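Local coordinates for protein yeast Cdc13 OB4 (Candida glabrata, PDB 3RMH) that forms the dimerization (OB4) domain of the telomere protein Cdc13 and probably helps the whole protein bind DNA, at residues N33-D38 against V52-L57. The protein carries 2 engineered substitutions. Sequence-based numbering, arbitrary orientation.
Sequences NVYIID and VNELPL. Engineered in segment 52-57: Leu57 (natural residue Met).
Tyr35 and Val52 form an antiparallel hydrogen-bonded pair: Tyr35 N gives its hydrogen to Val52 O at 2.9 Å, and Val52 N answers to Tyr35 O at 3.0 Å. Both side chains share one face of the sheet, with Tyr35 CB 3.9 Å from Val52 CG2. Beyond this pair segment 52-57 leaves the strand and runs outward alongside the tyrosine. Leu55 lies over one face of the phenol ring, crossing Tyr35 at about a right angle; its CG sits 3.9 Å from the ring centroid and 16° off the normal, a CH-pi contact. At the ring edge, Tyr35 CD2 comes within 3.5 Å of Asn53 O. With chi1 at 55°, Ile37 points its CG2 methyl at Leu55 CD2, 3.7 Å away, the two side chains passing in opposite directions. Its CG1-CD1 arm meets Val52 at about a right angle, Ile37 CD1 pressed tightly against Val52 CG1 at 3.4 Å. The Asn53 amide lies obliquely across Val34, Asn53 ND2 3.5 Å from Val34 CG1; its rotation is fixed by two hydrogen bonds, from ND2 to His14 O and to OD1 from Ile16 N. Ile37 also packs on Ile114 of the second subunit, so the cluster reaches the dimer interface. This is the end of the beta-hairpin ladder of strands 28-42 and 46-52 in an OB fold, where the departing loop lays a leucine over an aromatic of the neighbouring strand.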
loop_
_atom_site.group_PDB
_atom_site.type_symbol
_atom_site.label_atom_id
_atom_site.label_comp_id
_atom_site.label_asym_id
_atom_site.label_seq_id
_atom_site.Cartn_x
_atom_site.Cartn_y
_atom_site.Cartn_z
ATOM N N ASN B 33 -2.972 -13.981 -12.727
ATOM C CA ASN B 33 -3.714 -13.337 -13.805
ATOM C C ASN B 33 -4.704 -12.382 -13.174
ATOM O O ASN B 33 -5.730 -12.805 -12.636
ATOM C CB ASN B 33 -4.416 -14.381 -14.693
ATOM C CG ASN B 33 -3.433 -15.180 -15.515
ATOM O OD1 ASN B 33 -2.917 -14.696 -16.526
ATOM N ND2 ASN B 33 -3.148 -16.404 -15.078
ATOM N N VAL B 34 -4.381 -11.091 -13.205
ATOM C CA VAL B 34 -5.067 -10.143 -12.348
ATOM C C VAL B 34 -5.341 -8.836 -13.049
ATOM O O VAL B 34 -4.719 -8.539 -14.067
ATOM C CB VAL B 34 -4.245 -9.882 -11.065
ATOM C CG1 VAL B 34 -4.297 -11.101 -10.173
ATOM C CG2 VAL B 34 -2.793 -9.546 -11.419
ATOM N N TYR B 35 -6.273 -8.061 -12.501
ATOM C CA TYR B 35 -6.606 -6.749 -13.052
ATOM C C TYR B 35 -5.715 -5.691 -12.470
ATOM O O TYR B 35 -5.597 -5.598 -11.253
ATOM C CB TYR B 35 -8.043 -6.379 -12.721
ATOM C CG TYR B 35 -9.044 -7.243 -13.430
ATOM C CD1 TYR B 35 -9.512 -6.895 -14.689
ATOM C CD2 TYR B 35 -9.509 -8.412 -12.855
ATOM C CE1 TYR B 35 -10.433 -7.684 -15.355
ATOM C CE2 TYR B 35 -10.430 -9.215 -13.518
ATOM C CZ TYR B 35 -10.887 -8.840 -14.764
ATOM O OH TYR B 35 -11.803 -9.632 -15.423
ATOM N N ILE B 36 -5.110 -4.877 -13.326
ATOM C CA ILE B 36 -4.360 -3.710 -12.837
ATOM C C ILE B 36 -5.356 -2.591 -12.617
ATOM O O ILE B 36 -6.032 -2.177 -13.553
ATOM C CB ILE B 36 -3.305 -3.261 -13.870
ATOM C CG1 ILE B 36 -2.231 -4.349 -14.027
ATOM C CG2 ILE B 36 -2.730 -1.899 -13.477
ATOM C CD1 ILE B 36 -1.210 -4.099 -15.106
ATOM N N ILE B 37 -5.467 -2.086 -11.393
ATOM C CA ILE B 37 -6.461 -1.040 -11.137
ATOM C C ILE B 37 -5.885 0.331 -10.815
ATOM O O ILE B 37 -6.601 1.315 -10.809
ATOM C CB ILE B 37 -7.422 -1.434 -10.020
ATOM C CG1 ILE B 37 -6.630 -1.787 -8.755
ATOM C CG2 ILE B 37 -8.302 -2.587 -10.484
ATOM C CD1 ILE B 37 -7.497 -1.989 -7.547
ATOM N N ASP B 38 -4.595 0.405 -10.521
ATOM C CA ASP B 38 -3.993 1.704 -10.255
ATOM C C ASP B 38 -2.515 1.589 -10.509
ATOM O O ASP B 38 -1.912 0.547 -10.252
ATOM C CB ASP B 38 -4.255 2.136 -8.800
ATOM C CG ASP B 38 -4.147 3.641 -8.598
ATOM O OD1 ASP B 38 -4.063 4.384 -9.596
ATOM O OD2 ASP B 38 -4.165 4.090 -7.433
ATOM N N VAL B 52 -5.858 -6.715 -8.450
ATOM C CA VAL B 52 -6.933 -7.461 -7.791
ATOM C C VAL B 52 -7.329 -8.674 -8.637
ATOM O O VAL B 52 -7.125 -8.676 -9.848
ATOM C CB VAL B 52 -8.180 -6.578 -7.573
ATOM C CG1 VAL B 52 -7.800 -5.335 -6.782
ATOM C CG2 VAL B 52 -8.826 -6.192 -8.923
ATOM N N ASN B 53 -7.893 -9.702 -8.007
ATOM C CA ASN B 53 -8.321 -10.886 -8.738
ATOM C C ASN B 53 -9.594 -10.620 -9.564
ATOM O O ASN B 53 -9.737 -11.130 -10.672
ATOM C CB ASN B 53 -8.510 -12.090 -7.796
ATOM C CG ASN B 53 -7.189 -12.604 -7.197
ATOM O OD1 ASN B 53 -7.011 -12.612 -5.977
ATOM N ND2 ASN B 53 -6.276 -13.051 -8.052
ATOM N N GLU B 54 -10.509 -9.817 -9.022
ATOM C CA GLU B 54 -11.765 -9.480 -9.711
ATOM C C GLU B 54 -12.108 -8.001 -9.546
ATOM O O GLU B 54 -11.876 -7.420 -8.489
ATOM C CB GLU B 54 -12.911 -10.318 -9.144
ATOM C CG GLU B 54 -12.757 -11.806 -9.349
ATOM C CD GLU B 54 -12.956 -12.216 -10.797
ATOM O OE1 GLU B 54 -13.713 -11.521 -11.515
ATOM O OE2 GLU B 54 -12.352 -13.231 -11.214
ATOM N N LEU B 55 -12.660 -7.385 -10.582
ATOM C CA LEU B 55 -13.151 -6.026 -10.431
ATOM C C LEU B 55 -14.392 -6.077 -9.544
ATOM O O LEU B 55 -15.154 -7.034 -9.601
ATOM C CB LEU B 55 -13.452 -5.404 -11.792
ATOM C CG LEU B 55 -12.223 -5.267 -12.694
ATOM C CD1 LEU B 55 -12.618 -4.859 -14.109
ATOM C CD2 LEU B 55 -11.239 -4.269 -12.085
ATOM N N PRO B 56 -14.581 -5.066 -8.684
ATOM C CA PRO B 56 -15.713 -5.165 -7.751
ATOM C C PRO B 56 -17.069 -5.057 -8.457
ATOM O O PRO B 56 -17.200 -4.290 -9.415
ATOM C CB PRO B 56 -15.492 -3.980 -6.800
ATOM C CG PRO B 56 -14.627 -3.023 -7.559
ATOM C CD PRO B 56 -13.752 -3.872 -8.443
ATOM N N LEU B 57 -18.055 -5.822 -7.987
ATOM C CA LEU B 57 -19.410 -5.771 -8.557
ATOM C C LEU B 57 -20.130 -4.459 -8.231
ATOM O O LEU B 57 -19.658 -3.668 -7.412
ATOM C CB LEU B 57 -20.268 -6.943 -8.063
ATOM C CG LEU B 57 -19.663 -8.341 -7.931
ATOM C CD1 LEU B 57 -18.889 -8.462 -6.627
ATOM C CD2 LEU B 57 -20.768 -9.386 -7.995
#